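Local structure of predicted protease of the collagenase family (Methanopyrus kandleri, 5D88) at residues D197-F202 / E226-R231. The protein is a zinc-binding TIM-barrel protein of the U32 peptidase family, probably a protease. Residues are numbered along the deposited sequence; the frame is centred on the assembly and turned at random.
Sequences DPVAFF and EPMRER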
ATOM      1  N   ASP A 197      -0.292   7.550  -8.900  1.00 26.59           N
ATOM      2  CA  ASP A 197      -1.489   8.250  -8.468  1.00 29.00           C
ATOM      3  C   ASP A 197      -1.390   8.529  -6.971  1.00 30.01           C
ATOM      4  O   ASP A 197      -1.080   7.624  -6.188  1.00 29.81           O
ATOM      5  CB  ASP A 197      -2.726   7.387  -8.796  1.00 31.24           C
ATOM      6  CG  ASP A 197      -4.039   7.985  -8.338  1.00 31.85           C
ATOM      7  OD1 ASP A 197      -4.329   7.966  -7.132  1.00 34.21           O
ATOM      8  OD2 ASP A 197      -4.821   8.427  -9.207  1.00 33.13           O
ATOM      9  N   PRO A 198      -1.695   9.734  -6.526  1.00 34.93           N
ATOM     10  CA  PRO A 198      -1.400  10.071  -5.120  1.00 37.63           C
ATOM     11  C   PRO A 198      -2.119   9.217  -4.065  1.00 36.56           C
ATOM     12  O   PRO A 198      -1.582   9.031  -2.971  1.00 38.20           O
ATOM     13  CB  PRO A 198      -1.828  11.538  -5.029  1.00 42.83           C
ATOM     14  CG  PRO A 198      -2.859  11.712  -6.157  1.00 44.08           C
ATOM     15  CD  PRO A 198      -2.270  10.877  -7.269  1.00 41.13           C
ATOM     16  N   VAL A 199      -3.316   8.702  -4.329  1.00 31.86           N
ATOM     17  CA  VAL A 199      -4.086   8.026  -3.289  1.00 27.34           C
ATOM     18  C   VAL A 199      -4.469   6.599  -3.670  1.00 24.09           C
ATOM     19  O   VAL A 199      -5.131   5.920  -2.882  1.00 24.20           O
ATOM     20  CB  VAL A 199      -5.328   8.843  -2.879  1.00 34.00           C
ATOM     21  CG1 VAL A 199      -4.953  10.292  -2.598  1.00 33.54           C
ATOM     22  CG2 VAL A 199      -6.367   8.784  -3.890  1.00 37.79           C
ATOM     23  N   ALA A 200      -4.016   6.096  -4.827  1.00 24.35           N
ATOM     24  CA  ALA A 200      -4.457   4.778  -5.283  1.00 24.62           C
ATOM     25  C   ALA A 200      -4.142   3.685  -4.265  1.00 23.75           C
ATOM     26  O   ALA A 200      -4.951   2.778  -4.067  1.00 23.23           O
ATOM     27  CB  ALA A 200      -3.827   4.452  -6.637  1.00 28.83           C
ATOM     28  N   PHE A 201      -2.945   3.723  -3.667  1.00 22.95           N
ATOM     29  CA  PHE A 201      -2.528   2.784  -2.618  1.00 25.03           C
ATOM     30  C   PHE A 201      -3.627   2.603  -1.566  1.00 22.27           C
ATOM     31  O   PHE A 201      -4.038   1.479  -1.236  1.00 22.40           O
ATOM     32  CB  PHE A 201      -1.216   3.403  -2.092  1.00 30.81           C
ATOM     33  CG  PHE A 201      -0.660   2.911  -0.808  1.00 34.83           C
ATOM     34  CD1 PHE A 201      -0.854   1.656  -0.311  1.00 41.44           C
ATOM     35  CD2 PHE A 201       0.263   3.745  -0.167  1.00 41.46           C
ATOM     36  CE1 PHE A 201      -0.219   1.270   0.902  1.00 39.55           C
ATOM     37  CE2 PHE A 201       0.880   3.399   0.987  1.00 43.36           C
ATOM     38  CZ  PHE A 201       0.652   2.148   1.534  1.00 42.72           C
ATOM     39  N   PHE A 202      -4.149   3.721  -1.069  1.00 21.34           N
ATOM     40  CA  PHE A 202      -5.113   3.691   0.013  1.00 20.45           C
ATOM     41  C   PHE A 202      -6.478   3.239  -0.486  1.00 21.90           C
ATOM     42  O   PHE A 202      -7.187   2.502   0.206  1.00 21.16           O
ATOM     43  CB  PHE A 202      -5.185   5.081   0.649  1.00 22.86           C
ATOM     44  CG  PHE A 202      -3.846   5.560   1.146  1.00 23.53           C
ATOM     45  CD1 PHE A 202      -3.377   5.144   2.383  1.00 24.06           C
ATOM     46  CD2 PHE A 202      -3.042   6.369   0.359  1.00 24.09           C
ATOM     47  CE1 PHE A 202      -2.142   5.546   2.843  1.00 25.53           C
ATOM     48  CE2 PHE A 202      -1.783   6.775   0.803  1.00 25.84           C
ATOM     49  CZ  PHE A 202      -1.333   6.364   2.048  1.00 26.21           C
ATOM     50  N   GLU A 226     -12.862   8.998  -3.515  1.00 30.32           N
ATOM     51  CA  GLU A 226     -13.462   9.313  -4.814  1.00 33.70           C
ATOM     52  C   GLU A 226     -13.406  10.804  -5.143  1.00 36.18           C
ATOM     53  O   GLU A 226     -12.995  11.154  -6.267  1.00 37.77           O
ATOM     54  CB  GLU A 226     -14.890   8.746  -4.820  1.00 36.21           C
ATOM     55  CG  GLU A 226     -15.846   9.167  -5.945  1.00 38.13           C
ATOM     56  CD  GLU A 226     -15.524   8.617  -7.331  1.00 39.19           C
ATOM     57  OE1 GLU A 226     -15.031   7.474  -7.488  1.00 33.55           O
ATOM     58  OE2 GLU A 226     -15.826   9.363  -8.293  1.00 44.08           O
ATOM     59  N   PRO A 227     -13.774  11.724  -4.250  1.00 34.67           N
ATOM     60  CA  PRO A 227     -13.720  13.157  -4.596  1.00 37.69           C
ATOM     61  C   PRO A 227     -12.327  13.778  -4.588  1.00 35.49           C
ATOM     62  O   PRO A 227     -12.197  14.968  -4.917  1.00 36.06           O
ATOM     63  CB  PRO A 227     -14.589  13.807  -3.517  1.00 40.48           C
ATOM     64  CG  PRO A 227     -14.663  12.838  -2.416  1.00 38.63           C
ATOM     65  CD  PRO A 227     -14.403  11.482  -2.945  1.00 35.55           C
ATOM     66  N   MET A 228     -11.292  13.028  -4.223  1.00 34.85           N
ATOM     67  CA  MET A 228      -9.987  13.637  -3.967  1.00 34.00           C
ATOM     68  C   MET A 228      -9.217  14.023  -5.222  1.00 36.63           C
ATOM     69  O   MET A 228      -8.457  15.000  -5.178  1.00 38.26           O
ATOM     70  CB  MET A 228      -9.125  12.689  -3.136  1.00 34.87           C
ATOM     71  CG  MET A 228      -9.526  12.636  -1.698  1.00 32.15           C
ATOM     72  SD  MET A 228      -8.308  11.678  -0.754  1.00 30.55           S
ATOM     73  CE  MET A 228      -9.088  11.684   0.847  1.00 32.00           C
ATOM     74  N   ARG A 229      -9.343  13.289  -6.329  1.00 34.81           N
ATOM     75  CA  ARG A 229      -8.516  13.614  -7.486  1.00 36.88           C
ATOM     76  C   ARG A 229      -9.068  12.949  -8.737  1.00 38.82           C
ATOM     77  O   ARG A 229      -9.980  12.122  -8.680  1.00 37.77           O
ATOM     78  CB  ARG A 229      -7.050  13.185  -7.273  1.00 37.38           C
ATOM     79  CG  ARG A 229      -6.734  11.723  -7.608  1.00 37.26           C
ATOM     80  CD  ARG A 229      -7.476  10.770  -6.756  1.00 35.41           C
ATOM     81  NE  ARG A 229      -6.972   9.390  -6.879  1.00 32.78           N
ATOM     82  CZ  ARG A 229      -7.648   8.304  -6.506  1.00 29.32           C
ATOM     83  NH1 ARG A 229      -8.887   8.401  -6.025  1.00 29.50           N
ATOM     84  NH2 ARG A 229      -7.104   7.116  -6.634  1.00 28.73           N
ATOM     85  N   GLU A 230      -8.469  13.322  -9.869  1.00 40.70           N
ATOM     86  CA  GLU A 230      -8.637  12.631 -11.141  1.00 41.80           C
ATOM     87  C   GLU A 230      -7.642  11.482 -11.178  1.00 38.74           C
ATOM     88  O   GLU A 230      -6.425  11.705 -11.136  1.00 37.23           O
ATOM     89  CB  GLU A 230      -8.403  13.586 -12.319  1.00 53.44           C
ATOM     90  CG  GLU A 230      -8.647  12.994 -13.716  1.00 65.35           C
ATOM     91  CD  GLU A 230     -10.127  12.669 -14.000  1.00 78.56           C
ATOM     92  OE1 GLU A 230     -11.016  13.207 -13.300  1.00 81.55           O
ATOM     93  OE2 GLU A 230     -10.399  11.871 -14.930  1.00 82.88           O
ATOM     94  N   ARG A 231      -8.152  10.257 -11.207  1.00 33.26           N
ATOM     95  CA  ARG A 231      -7.277   9.099 -11.136  1.00 31.90           C
ATOM     96  C   ARG A 231      -6.292   9.069 -12.302  1.00 30.72           C
ATOM     97  O   ARG A 231      -6.630   9.399 -13.439  1.00 33.51           O
ATOM     98  CB  ARG A 231      -8.117   7.822 -11.100  1.00 33.05           C
ATOM     99  CG  ARG A 231      -8.895   7.666  -9.791  1.00 31.81           C
ATOM    100  CD  ARG A 231      -9.439   6.258  -9.590  1.00 33.39           C
ATOM    101  NE  ARG A 231     -10.310   6.205  -8.418  1.00 29.10           N
ATOM    102  CZ  ARG A 231     -11.555   6.647  -8.434  1.00 30.33           C
ATOM    103  NH1 ARG A 231     -12.058   7.116  -9.566  1.00 34.10           N
ATOM    104  NH2 ARG A 231     -12.292   6.626  -7.344  1.00 31.81           N
TER
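D197 and R229 form a salt bridge beside an Asx turn that leads into helix 200-213 of this TIM-barrel protein, tying the start of that helix to the loop that follows it, ahead of strand 233-234. The electrostatic part centres on D197 OD1. NE and NH2 of R229 both converge on it, NH2 at 2.9 Å and NE at 3.0 Å from OD1, both donating close to the guanidinium plane. The two approaches to the carboxylate differ: NE uses the syn lone pair of OD1, whereas NH2 comes from above the carboxylate plane. Accordingly, the two flat groups are steeply turned against each other, their planes 71° apart. OD2 receives a longer, weak bond from NE and a hydrogen bond from the backbone N of V232. A second carboxylate, E203, bridges to NH2 of R229 and also to R231, so R229 has two acidic partners, D197 and E203.

Packing evidence comes from one face of the R229 guanidinium, where CG of R231 lies 3.5 Å above the plane; V199 CG2 is modelled over the opposite face too close to be trusted. The R231 chain, extended from CG to NE, carries its own guanidinium on to E226, where NH2 meets OE1 at 2.9 Å in a nearly straight bond (176°). Among apolar contacts, V199 CG1 and M228 SD are 4.1 Å apart, and P198 CG touches R229 CG. The second subunit borders this region, with its P123 against V199 and its R156 bonded to the backbone O of M228.

The Asx turn is defined by the bond from the backbone N of V199, the N-cap residue, to D197 OD1; the anti placement of D197 CG (chi1 178°) brings OD1 to that N, which sits 3.1 Å away on the anti side, tilted out of the carboxylate plane.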